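Local coordinates for ankyrin repeat and SOCS BOX protein 11 (Homo sapiens, PDB 4UUC), which serves as the substrate-recognition component of a cullin-5-RING ubiquitin ligase that marks proteins such as BIK, DIRAS2 and RPN1 for proteasomal degradation, at residues 9-14 with 18-23; 75-80 with 84-89; 170-175 with 195-200. One frame throughout, in Å; residues are numbered along the deposited sequence.

Contact 1 (9-14 with 18-23)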
ATOM      1  N   HIS A   9      17.098 -13.275 -13.595  1.00 18.37           N
ATOM      2  CA  HIS A   9      16.689 -12.031 -12.940  1.00 20.79           C
ATOM      3  C   HIS A   9      16.294 -10.988 -13.981  1.00 18.15           C
ATOM      4  O   HIS A   9      15.287 -10.293 -13.838  1.00 16.94           O
ATOM      5  CB  HIS A   9      17.816 -11.460 -12.068  1.00 17.63           C
ATOM      6  CG  HIS A   9      17.963 -12.119 -10.732  1.00 20.09           C
ATOM      7  ND1 HIS A   9      18.650 -13.302 -10.553  1.00 21.07           N
ATOM      8  CD2 HIS A   9      17.550 -11.736  -9.499  1.00 20.10           C
ATOM      9  CE1 HIS A   9      18.636 -13.629  -9.274  1.00 24.37           C
ATOM     10  NE2 HIS A   9      17.974 -12.696  -8.612  1.00 20.70           N
ATOM     11  N   GLU A  10      17.110 -10.883 -15.024  1.00 14.65           N
ATOM     12  CA  GLU A  10      16.910  -9.887 -16.068  1.00 15.45           C
ATOM     13  C   GLU A  10      15.680 -10.205 -16.911  1.00 14.72           C
ATOM     14  O   GLU A  10      14.903  -9.307 -17.240  1.00 16.59           O
ATOM     15  CB  GLU A  10      18.157  -9.795 -16.958  1.00 16.93           C
ATOM     16  CG  GLU A  10      18.029  -8.838 -18.136  1.00 20.31           C
ATOM     17  CD  GLU A  10      17.834  -7.385 -17.720  1.00 28.26           C
ATOM     18  OE1 GLU A  10      18.079  -7.052 -16.539  1.00 29.08           O
ATOM     19  OE2 GLU A  10      17.434  -6.570 -18.584  1.00 22.89           O
ATOM     20  N   ALA A  11      15.503 -11.474 -17.274  1.00 17.01           N
ATOM     21  CA  ALA A  11      14.315 -11.871 -18.026  1.00 14.91           C
ATOM     22  C   ALA A  11      13.065 -11.560 -17.205  1.00 16.94           C
ATOM     23  O   ALA A  11      12.074 -11.039 -17.724  1.00 13.86           O
ATOM     24  CB  ALA A  11      14.363 -13.346 -18.387  1.00 15.07           C
ATOM     25  N   ALA A  12      13.127 -11.860 -15.914  1.00 13.08           N
ATOM     26  CA  ALA A  12      12.002 -11.606 -15.018  1.00 15.68           C
ATOM     27  C   ALA A  12      11.711 -10.113 -14.884  1.00 16.57           C
ATOM     28  O   ALA A  12      10.550  -9.700 -14.882  1.00 17.36           O
ATOM     29  CB  ALA A  12      12.274 -12.211 -13.649  1.00 13.61           C
ATOM     30  N   ALA A  13      12.759  -9.306 -14.763  1.00 13.78           N
ATOM     31  CA  ALA A  13      12.592  -7.866 -14.597  1.00 18.95           C
ATOM     32  C   ALA A  13      11.942  -7.233 -15.828  1.00 23.30           C
ATOM     33  O   ALA A  13      11.123  -6.321 -15.707  1.00 18.19           O
ATOM     34  CB  ALA A  13      13.932  -7.210 -14.319  1.00 19.41           C
ATOM     35  N   GLN A  14      12.317  -7.728 -17.006  1.00 17.61           N
ATOM     36  CA  GLN A  14      11.839  -7.179 -18.275  1.00 23.19           C
ATOM     37  C   GLN A  14      10.467  -7.703 -18.681  1.00 21.28           C
ATOM     38  O   GLN A  14       9.829  -7.139 -19.565  1.00 19.09           O
ATOM     39  CB  GLN A  14      12.831  -7.491 -19.398  1.00 17.39           C
ATOM     40  CG  GLN A  14      14.190  -6.831 -19.245  1.00 22.90           C
ATOM     41  CD  GLN A  14      14.140  -5.331 -19.419  1.00 35.15           C
ATOM     42  OE1 GLN A  14      13.363  -4.812 -20.221  1.00 55.21           O
ATOM     43  NE2 GLN A  14      14.971  -4.622 -18.663  1.00 46.59           N
ATOM     44  N   LEU A  18       9.118 -15.752 -22.619  1.00 17.97           N
ATOM     45  CA  LEU A  18       9.691 -16.844 -23.397  1.00 17.34           C
ATOM     46  C   LEU A  18      11.158 -17.074 -23.023  1.00 17.94           C
ATOM     47  O   LEU A  18      11.586 -18.219 -22.870  1.00 19.47           O
ATOM     48  CB  LEU A  18       9.547 -16.578 -24.894  1.00 20.50           C
ATOM     49  CG  LEU A  18       8.101 -16.484 -25.403  1.00 29.79           C
ATOM     50  CD1 LEU A  18       8.094 -16.433 -26.918  1.00 35.02           C
ATOM     51  CD2 LEU A  18       7.210 -17.628 -24.912  1.00 30.72           C
ATOM     52  N   ALA A  19      11.922 -15.998 -22.854  1.00 17.85           N
ATOM     53  CA  ALA A  19      13.311 -16.128 -22.405  1.00 15.06           C
ATOM     54  C   ALA A  19      13.374 -16.736 -21.001  1.00 18.99           C
ATOM     55  O   ALA A  19      14.189 -17.620 -20.731  1.00 18.04           O
ATOM     56  CB  ALA A  19      14.007 -14.782 -22.430  1.00 17.32           C
ATOM     57  N   LEU A  20      12.505 -16.263 -20.113  1.00 15.08           N
ATOM     58  CA  LEU A  20      12.458 -16.775 -18.750  1.00 18.12           C
ATOM     59  C   LEU A  20      12.180 -18.281 -18.727  1.00 16.44           C
ATOM     60  O   LEU A  20      12.884 -19.040 -18.059  1.00 16.85           O
ATOM     61  CB  LEU A  20      11.396 -16.030 -17.941  1.00 16.32           C
ATOM     62  CG  LEU A  20      11.259 -16.475 -16.489  1.00 16.37           C
ATOM     63  CD1 LEU A  20      11.627 -15.341 -15.544  1.00 20.00           C
ATOM     64  CD2 LEU A  20       9.854 -16.983 -16.223  1.00 17.47           C
ATOM     65  N   LYS A  21      11.158 -18.711 -19.458  1.00 16.11           N
ATOM     66  CA  LYS A  21      10.791 -20.122 -19.489  1.00 19.67           C
ATOM     67  C   LYS A  21      11.879 -20.959 -20.157  1.00 17.88           C
ATOM     68  O   LYS A  21      12.096 -22.110 -19.782  1.00 23.71           O
ATOM     69  CB  LYS A  21       9.454 -20.311 -20.206  1.00 21.80           C
ATOM     70  CG  LYS A  21       8.276 -19.741 -19.431  1.00 16.98           C
ATOM     71  CD  LYS A  21       6.969 -19.878 -20.198  1.00 23.28           C
ATOM     72  CE  LYS A  21       6.420 -21.292 -20.130  1.00 37.40           C
ATOM     73  NZ  LYS A  21       5.893 -21.616 -18.777  1.00 31.59           N
ATOM     74  N   THR A  22      12.576 -20.375 -21.126  1.00 20.18           N
ATOM     75  CA  THR A  22      13.664 -21.078 -21.796  1.00 22.43           C
ATOM     76  C   THR A  22      14.794 -21.335 -20.803  1.00 21.98           C
ATOM     77  O   THR A  22      15.329 -22.442 -20.731  1.00 24.86           O
ATOM     78  CB  THR A  22      14.190 -20.284 -23.011  1.00 21.15           C
ATOM     79  OG1 THR A  22      13.140 -20.135 -23.976  1.00 22.04           O
ATOM     80  CG2 THR A  22      15.363 -21.001 -23.669  1.00 23.54           C
ATOM     81  N   LEU A  23      15.149 -20.311 -20.034  1.00 18.48           N
ATOM     82  CA  LEU A  23      16.190 -20.435 -19.016  1.00 19.85           C
ATOM     83  C   LEU A  23      15.811 -21.454 -17.938  1.00 21.94           C
ATOM     84  O   LEU A  23      16.643 -22.252 -17.515  1.00 22.63           O
ATOM     85  CB  LEU A  23      16.468 -19.072 -18.379  1.00 17.29           C
ATOM     86  CG  LEU A  23      17.188 -18.063 -19.279  1.00 15.14           C
ATOM     87  CD1 LEU A  23      17.066 -16.649 -18.725  1.00 18.95           C
ATOM     88  CD2 LEU A  23      18.650 -18.447 -19.435  1.00 20.54           C
TER
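A11 and A12 pack against L20 in the apolar seam of a helix-turn-helix hairpin, the antiparallel helix pair of the first ankyrin repeat. Helix 7-14 supplies the two alanines and helix 17-26 supplies the leucine, with A19 and L23 on either side of it in sequence. The short segments run nearly antiparallel, 152° between their directions, and their axes come within 8.6 Å. That spacing is close because a methyl group is all that A11 puts between the backbones: its CA lies 5.3 Å from the CA of L20.

The A11 methyl points toward the second helix. Its CB sits 4.0 Å from L20 CB and close to the backbone N of the same residue, while A19 CB and L23 CD1 each stand 4.3 Å from it. A12 lies a little round the helix and is met by the far end of L20, whose CD1 touches A12 CB at 3.7 Å. L20 reaches it because its CG is anti to the backbone N (chi1 -180°), which carries the branch out toward A12 while CB stays against A11. No hydrogen bond crosses the seam. Polar bonds lie within the helices or lead away from the seam: T22, on the exposed side of its helix, donates OG1 to L18 O at 2.7 Å, and this oxygen also takes the N-H of T22 from the opposite face of its carbonyl plane, while H9 NE2 bonds V38 O.

Beyond the pair, L20 also lies on L8 of its partner helix and on C52 and A55 of helix 50-58, while A12 touches A44 of helix 40-46. The hairpin thus packs directly on the helices that follow it along the chain.

Contact 2 (75-80 with 84-89)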
ATOM      1  N   PHE A  75       4.912  -7.343  -1.513  1.00 15.15           N
ATOM      2  CA  PHE A  75       5.187  -5.916  -1.415  1.00 15.79           C
ATOM      3  C   PHE A  75       5.541  -5.355  -2.793  1.00 14.82           C
ATOM      4  O   PHE A  75       5.007  -4.329  -3.209  1.00 14.96           O
ATOM      5  CB  PHE A  75       6.314  -5.639  -0.415  1.00 16.79           C
ATOM      6  CG  PHE A  75       6.684  -4.187  -0.311  1.00 14.32           C
ATOM      7  CD1 PHE A  75       5.979  -3.334   0.523  1.00 19.40           C
ATOM      8  CD2 PHE A  75       7.730  -3.672  -1.051  1.00 13.87           C
ATOM      9  CE1 PHE A  75       6.315  -1.995   0.609  1.00 16.52           C
ATOM     10  CE2 PHE A  75       8.069  -2.340  -0.967  1.00 17.46           C
ATOM     11  CZ  PHE A  75       7.365  -1.501  -0.135  1.00 16.52           C
ATOM     12  N   ASN A  76       6.430  -6.039  -3.507  1.00 15.04           N
ATOM     13  CA  ASN A  76       6.840  -5.584  -4.829  1.00 16.21           C
ATOM     14  C   ASN A  76       5.655  -5.536  -5.791  1.00 15.56           C
ATOM     15  O   ASN A  76       5.534  -4.608  -6.591  1.00 16.61           O
ATOM     16  CB  ASN A  76       7.946  -6.483  -5.382  1.00 17.19           C
ATOM     17  CG  ASN A  76       9.292  -6.217  -4.726  1.00 19.33           C
ATOM     18  OD1 ASN A  76       9.396  -5.405  -3.806  1.00 17.67           O
ATOM     19  ND2 ASN A  76      10.328  -6.905  -5.193  1.00 18.36           N
ATOM     20  N   ALA A  77       4.767  -6.522  -5.689  1.00 14.72           N
ATOM     21  CA  ALA A  77       3.580  -6.568  -6.536  1.00 16.12           C
ATOM     22  C   ALA A  77       2.702  -5.351  -6.271  1.00 18.55           C
ATOM     23  O   ALA A  77       2.074  -4.813  -7.184  1.00 19.33           O
ATOM     24  CB  ALA A  77       2.801  -7.852  -6.295  1.00 21.52           C
ATOM     25  N   CYS A  78       2.681  -4.907  -5.019  1.00 18.43           N
ATOM     26  CA  CYS A  78       1.896  -3.742  -4.634  1.00 17.09           C
ATOM     27  C   CYS A  78       2.581  -2.443  -5.058  1.00 17.74           C
ATOM     28  O   CYS A  78       1.931  -1.409  -5.171  1.00 23.38           O
ATOM     29  CB  CYS A  78       1.639  -3.749  -3.125  1.00 19.76           C
ATOM     30  SG  CYS A  78       0.440  -5.009  -2.611  1.00 20.17           S
ATOM     31  N   CYS A  79       3.887  -2.495  -5.306  1.00 15.70           N
ATOM     32  CA  CYS A  79       4.584  -1.359  -5.904  1.00 15.81           C
ATOM     33  C   CYS A  79       4.166  -1.214  -7.363  1.00 21.29           C
ATOM     34  O   CYS A  79       3.913  -0.111  -7.846  1.00 19.39           O
ATOM     35  CB  CYS A  79       6.104  -1.523  -5.826  1.00 18.98           C
ATOM     36  SG  CYS A  79       6.813  -1.395  -4.175  1.00 20.04           S
ATOM     37  N   SER A  80       4.103  -2.343  -8.059  1.00 19.70           N
ATOM     38  CA  SER A  80       3.792  -2.351  -9.481  1.00 18.60           C
ATOM     39  C   SER A  80       2.317  -2.055  -9.731  1.00 19.40           C
ATOM     40  O   SER A  80       1.959  -1.509 -10.773  1.00 21.82           O
ATOM     41  CB  SER A  80       4.162  -3.700 -10.099  1.00 18.10           C
ATOM     42  OG  SER A  80       3.246  -4.713  -9.718  1.00 21.13           O
ATOM     43  N   ALA A  84      -3.161  -8.850 -10.786  1.00 19.36           N
ATOM     44  CA  ALA A  84      -2.948 -10.224 -11.223  1.00 20.47           C
ATOM     45  C   ALA A  84      -1.789 -10.857 -10.454  1.00 20.73           C
ATOM     46  O   ALA A  84      -1.878 -12.008 -10.023  1.00 18.88           O
ATOM     47  CB  ALA A  84      -2.688 -10.269 -12.722  1.00 23.47           C
ATOM     48  N   CYS A  85      -0.707 -10.102 -10.277  1.00 23.18           N
ATOM     49  CA  CYS A  85       0.436 -10.576  -9.497  1.00 21.66           C
ATOM     50  C   CYS A  85       0.048 -10.823  -8.043  1.00 19.24           C
ATOM     51  O   CYS A  85       0.407 -11.847  -7.460  1.00 18.83           O
ATOM     52  CB  CYS A  85       1.593  -9.575  -9.554  1.00 22.96           C
ATOM     53  SG  CYS A  85       2.656  -9.734 -11.011  1.00 26.15           S
ATOM     54  N   VAL A  86      -0.681  -9.878  -7.458  1.00 18.94           N
ATOM     55  CA  VAL A  86      -1.133 -10.018  -6.081  1.00 18.24           C
ATOM     56  C   VAL A  86      -1.935 -11.309  -5.932  1.00 19.63           C
ATOM     57  O   VAL A  86      -1.709 -12.083  -5.004  1.00 20.53           O
ATOM     58  CB  VAL A  86      -1.981  -8.801  -5.637  1.00 17.73           C
ATOM     59  CG1 VAL A  86      -2.618  -9.046  -4.274  1.00 21.25           C
ATOM     60  CG2 VAL A  86      -1.126  -7.536  -5.617  1.00 18.96           C
ATOM     61  N   ASN A  87      -2.855 -11.550  -6.861  1.00 22.28           N
ATOM     62  CA  ASN A  87      -3.685 -12.748  -6.807  1.00 20.79           C
ATOM     63  C   ASN A  87      -2.872 -14.040  -6.887  1.00 23.54           C
ATOM     64  O   ASN A  87      -3.073 -14.941  -6.073  1.00 22.36           O
ATOM     65  CB  ASN A  87      -4.724 -12.730  -7.930  1.00 23.40           C
ATOM     66  CG  ASN A  87      -5.891 -11.803  -7.633  1.00 25.49           C
ATOM     67  OD1 ASN A  87      -6.218 -11.548  -6.473  1.00 28.36           O
ATOM     68  ND2 ASN A  87      -6.528 -11.301  -8.683  1.00 27.75           N
ATOM     69  N   VAL A  88      -1.958 -14.140  -7.853  1.00 22.47           N
ATOM     70  CA  VAL A  88      -1.207 -15.383  -8.033  1.00 22.75           C
ATOM     71  C   VAL A  88      -0.305 -15.657  -6.825  1.00 22.43           C
ATOM     72  O   VAL A  88      -0.157 -16.806  -6.403  1.00 21.04           O
ATOM     73  CB  VAL A  88      -0.361 -15.373  -9.342  1.00 24.02           C
ATOM     74  CG1 VAL A  88       0.758 -14.346  -9.293  1.00 23.72           C
ATOM     75  CG2 VAL A  88       0.211 -16.756  -9.615  1.00 28.17           C
ATOM     76  N   LEU A  89       0.282 -14.609  -6.256  1.00 21.10           N
ATOM     77  CA  LEU A  89       1.093 -14.755  -5.049  1.00 17.56           C
ATOM     78  C   LEU A  89       0.260 -15.300  -3.886  1.00 19.85           C
ATOM     79  O   LEU A  89       0.690 -16.202  -3.165  1.00 20.68           O
ATOM     80  CB  LEU A  89       1.715 -13.418  -4.655  1.00 17.56           C
ATOM     81  CG  LEU A  89       2.837 -12.897  -5.554  1.00 18.84           C
ATOM     82  CD1 LEU A  89       3.167 -11.460  -5.186  1.00 20.11           C
ATOM     83  CD2 LEU A  89       4.085 -13.774  -5.445  1.00 19.17           C
TER
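Apolar packing does nearly all the work where A77 meets C85, V86 and L89, joining the two antiparallel helices 73-80 and 83-91 of the third ankyrin repeat. The segment axes approach to 8.9 Å at 162°. A77 is the focus: its CB directly faces the second helix and touches three side chains there. L89 CD1 lies 3.8 Å from A77 CB, C85 CB 3.9 Å from it and V86 CG2 4.0 Å. These contacts use different parts of their residues. C85 meets the alanine with its CB, whereas L89 extends a terminal methyl from the next turn. V86 has CG1 anti to the backbone N (chi1 172°), which leaves CG2 as the branch that faces the first helix. The same methyl also meets sulfur: C78 SG lies 4.2 Å from V86 CG2, a loose contact one residue along from A77.

The polar links near the seam run mostly within the first helix and through the turn. S80 OG donates to A77 O at 2.8 Å, bent at the carbonyl (C=O...donor angle 118°) and tilted out of its plane. The same hydroxyl oxygen takes the N-H of S82, whose own OG receives the N-H of C85. A chain of serine bonds therefore ties the end of one helix to the beginning of the next. On another side of the first helix, N76 ND2 donates to H42 O, a link to helix 40-46.

All five touching residues are buried, and no hydrogen bond joins them across the seam, so close fit and the exclusion of water probably hold the helices together here, and the small alanine lets them lie close.

Contact 3 (170-175 with 195-200)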
ATOM      1  N   PRO A 170      -6.352  10.909  10.256  1.00 14.66           N
ATOM      2  CA  PRO A 170      -6.447  11.057   8.800  1.00 16.23           C
ATOM      3  C   PRO A 170      -6.872  12.461   8.380  1.00 17.04           C
ATOM      4  O   PRO A 170      -6.427  12.946   7.338  1.00 15.27           O
ATOM      5  CB  PRO A 170      -7.502  10.018   8.419  1.00 16.63           C
ATOM      6  CG  PRO A 170      -7.357   8.964   9.453  1.00 18.55           C
ATOM      7  CD  PRO A 170      -7.063   9.708  10.726  1.00 15.81           C
ATOM      8  N   LEU A 171      -7.711  13.110   9.184  1.00 16.96           N
ATOM      9  CA  LEU A 171      -8.147  14.466   8.874  1.00 15.34           C
ATOM     10  C   LEU A 171      -6.984  15.454   8.995  1.00 17.86           C
ATOM     11  O   LEU A 171      -6.875  16.382   8.197  1.00 13.46           O
ATOM     12  CB  LEU A 171      -9.298  14.890   9.791  1.00 15.63           C
ATOM     13  CG  LEU A 171      -9.960  16.230   9.451  1.00 16.16           C
ATOM     14  CD1 LEU A 171     -10.769  16.137   8.155  1.00 16.83           C
ATOM     15  CD2 LEU A 171     -10.834  16.701  10.596  1.00 20.82           C
ATOM     16  N   HIS A 172      -6.117  15.258   9.988  1.00 15.74           N
ATOM     17  CA  HIS A 172      -4.923  16.092  10.115  1.00 18.39           C
ATOM     18  C   HIS A 172      -4.051  15.961   8.875  1.00 15.74           C
ATOM     19  O   HIS A 172      -3.558  16.956   8.347  1.00 16.84           O
ATOM     20  CB  HIS A 172      -4.104  15.720  11.357  1.00 15.87           C
ATOM     21  CG  HIS A 172      -4.691  16.210  12.643  1.00 19.41           C
ATOM     22  ND1 HIS A 172      -5.255  15.364  13.573  1.00 24.77           N
ATOM     23  CD2 HIS A 172      -4.795  17.457  13.158  1.00 25.05           C
ATOM     24  CE1 HIS A 172      -5.690  16.068  14.601  1.00 24.23           C
ATOM     25  NE2 HIS A 172      -5.423  17.342  14.375  1.00 23.42           N
ATOM     26  N   ALA A 173      -3.865  14.727   8.416  1.00 16.44           N
ATOM     27  CA  ALA A 173      -3.088  14.468   7.212  1.00 15.26           C
ATOM     28  C   ALA A 173      -3.728  15.144   6.003  1.00 16.43           C
ATOM     29  O   ALA A 173      -3.043  15.774   5.204  1.00 14.85           O
ATOM     30  CB  ALA A 173      -2.960  12.982   6.968  1.00 15.68           C
ATOM     31  N   ALA A 174      -5.046  15.016   5.887  1.00 16.33           N
ATOM     32  CA  ALA A 174      -5.772  15.602   4.767  1.00 18.76           C
ATOM     33  C   ALA A 174      -5.674  17.129   4.776  1.00 12.09           C
ATOM     34  O   ALA A 174      -5.625  17.760   3.718  1.00 16.66           O
ATOM     35  CB  ALA A 174      -7.236  15.163   4.797  1.00 17.82           C
ATOM     36  N   ALA A 175      -5.637  17.711   5.971  1.00 16.94           N
ATOM     37  CA  ALA A 175      -5.579  19.164   6.126  1.00 15.44           C
ATOM     38  C   ALA A 175      -4.276  19.745   5.583  1.00 17.89           C
ATOM     39  O   ALA A 175      -4.233  20.902   5.171  1.00 20.12           O
ATOM     40  CB  ALA A 175      -5.752  19.540   7.591  1.00 17.56           C
ATOM     41  N   ARG A 195     -10.393  17.762  17.529  1.00 27.16           N
ATOM     42  CA  ARG A 195      -9.309  17.172  18.314  1.00 29.35           C
ATOM     43  C   ARG A 195      -7.931  17.566  17.786  1.00 30.35           C
ATOM     44  O   ARG A 195      -7.725  17.743  16.580  1.00 25.18           O
ATOM     45  CB  ARG A 195      -9.437  15.648  18.366  1.00 33.59           C
ATOM     46  CG  ARG A 195      -9.365  14.947  17.037  1.00 30.41           C
ATOM     47  CD  ARG A 195      -9.385  13.442  17.240  1.00 30.79           C
ATOM     48  NE  ARG A 195      -8.133  12.956  17.813  1.00 36.35           N
ATOM     49  CZ  ARG A 195      -7.891  11.687  18.124  1.00 43.42           C
ATOM     50  NH1 ARG A 195      -8.821  10.759  17.932  1.00 43.34           N
ATOM     51  NH2 ARG A 195      -6.716  11.346  18.635  1.00 43.47           N
ATOM     52  N   ARG A 196      -6.995  17.712  18.718  1.00 25.30           N
ATOM     53  CA  ARG A 196      -5.656  18.193  18.412  1.00 20.73           C
ATOM     54  C   ARG A 196      -4.652  17.049  18.384  1.00 28.50           C
ATOM     55  O   ARG A 196      -4.846  16.029  19.051  1.00 22.99           O
ATOM     56  CB  ARG A 196      -5.239  19.252  19.436  1.00 26.61           C
ATOM     57  CG  ARG A 196      -6.252  20.382  19.557  1.00 32.78           C
ATOM     58  CD  ARG A 196      -5.791  21.493  20.486  1.00 38.05           C
ATOM     59  NE  ARG A 196      -6.639  22.676  20.344  1.00 40.22           N
ATOM     60  CZ  ARG A 196      -6.482  23.611  19.409  1.00 46.27           C
ATOM     61  NH1 ARG A 196      -5.497  23.519  18.523  1.00 40.06           N
ATOM     62  NH2 ARG A 196      -7.309  24.646  19.358  1.00 49.98           N
ATOM     63  N   ASN A 197      -3.586  17.228  17.607  1.00 26.49           N
ATOM     64  CA  ASN A 197      -2.552  16.210  17.462  1.00 25.80           C
ATOM     65  C   ASN A 197      -1.376  16.446  18.413  1.00 19.74           C
ATOM     66  O   ASN A 197      -1.480  17.230  19.355  1.00 22.58           O
ATOM     67  CB  ASN A 197      -2.069  16.148  16.004  1.00 20.53           C
ATOM     68  CG  ASN A 197      -1.301  17.394  15.563  1.00 24.18           C
ATOM     69  OD1 ASN A 197      -1.051  18.313  16.343  1.00 22.26           O
ATOM     70  ND2 ASN A 197      -0.922  17.420  14.289  1.00 23.27           N
ATOM     71  N   ALA A 198      -0.257  15.777  18.152  1.00 22.88           N
ATOM     72  CA  ALA A 198       0.896  15.817  19.050  1.00 24.91           C
ATOM     73  C   ALA A 198       1.566  17.192  19.090  1.00 29.95           C
ATOM     74  O   ALA A 198       2.305  17.501  20.025  1.00 25.42           O
ATOM     75  CB  ALA A 198       1.907  14.757  18.642  1.00 26.85           C
ATOM     76  N   GLN A 199       1.314  18.013  18.076  1.00 25.67           N
ATOM     77  CA  GLN A 199       1.831  19.378  18.051  1.00 26.11           C
ATOM     78  C   GLN A 199       0.791  20.362  18.592  1.00 22.38           C
ATOM     79  O   GLN A 199       0.995  21.576  18.556  1.00 30.54           O
ATOM     80  CB  GLN A 199       2.248  19.770  16.631  1.00 31.32           C
ATOM     81  CG  GLN A 199       3.545  19.116  16.157  1.00 28.88           C
ATOM     82  CD  GLN A 199       3.396  17.630  15.878  1.00 38.93           C
ATOM     83  OE1 GLN A 199       2.463  17.207  15.196  1.00 36.60           O
ATOM     84  NE2 GLN A 199       4.317  16.829  16.407  1.00 36.83           N
ATOM     85  N   GLY A 200      -0.315  19.829  19.102  1.00 23.53           N
ATOM     86  CA  GLY A 200      -1.380  20.639  19.663  1.00 23.78           C
ATOM     87  C   GLY A 200      -2.217  21.341  18.606  1.00 28.06           C
ATOM     88  O   GLY A 200      -2.906  22.319  18.899  1.00 28.11           O
TER
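N197 OD1 is gripped by two backbone N-H groups, those of Q199 and K201, while the CB of the same asparagine lies over the imidazole of H172. The bond from Q199 N to N197 OD1 is 2.9 Å long and closes an Asx turn, with the donor well above the carbonyl plane of the amide. A type I beta turn from N197 to G200 overlaps it, closed by G200 N on N197 O. The other end of the amide is used too: N197 ND2 donates to D168 OD1, next to the start of helix 170-175.

Across the contact, N197 CB stands 3.9 Å from the centroid of the H172 ring and only 10° off its normal, a CH-pi contact over the centre of one face. The ring and the amide plane are 23° apart. N197 CG is tucked between the backbone N and the carbonyl carbon (chi1 68°), which carries the amide past the ring and brings ND2 to 4.0 Å from H172 CD2. At the ring's edge, near its plane, R195 O lies 3.2 Å from H172 NE2. On the far side of the loop, R196 NH1 donates to G200 O at 2.9 Å and also forms a salt bridge with D205.

H172 belongs to the TPLH signature of ankyrin repeats, in which the histidine ND1 accepts the N-H of the threonine, here T169. ND1 as an acceptor is consistent with a neutral ring protonated on NE2, which is weakly bonded to K201 O. The loop thus rests on the start of the sixth repeat's helix pair through a CH-pi contact and a weak bond at the imidazole, with the firmer N197 ND2 to D168 bond beside them.

Overall arrangement
The three contacts follow one another along the chain and along the stack of helices in this ankyrin repeat domain, the part of the protein that precedes its SOCS box. Contacts 1 and 2, in the first and third repeats, join the two helices of one repeat; their centres are 18 Å apart and lie on the same side of the chain's centre. Contact 3 stands on the opposite side, 32 Å from contact 2 and 47 Å from contact 1, centre to centre. It joins a helix of the sixth repeat to a loop instead. None touches another, consistent with an elongated solenoid built from local contacts, a shape that probably offers an extended surface for substrate recognition.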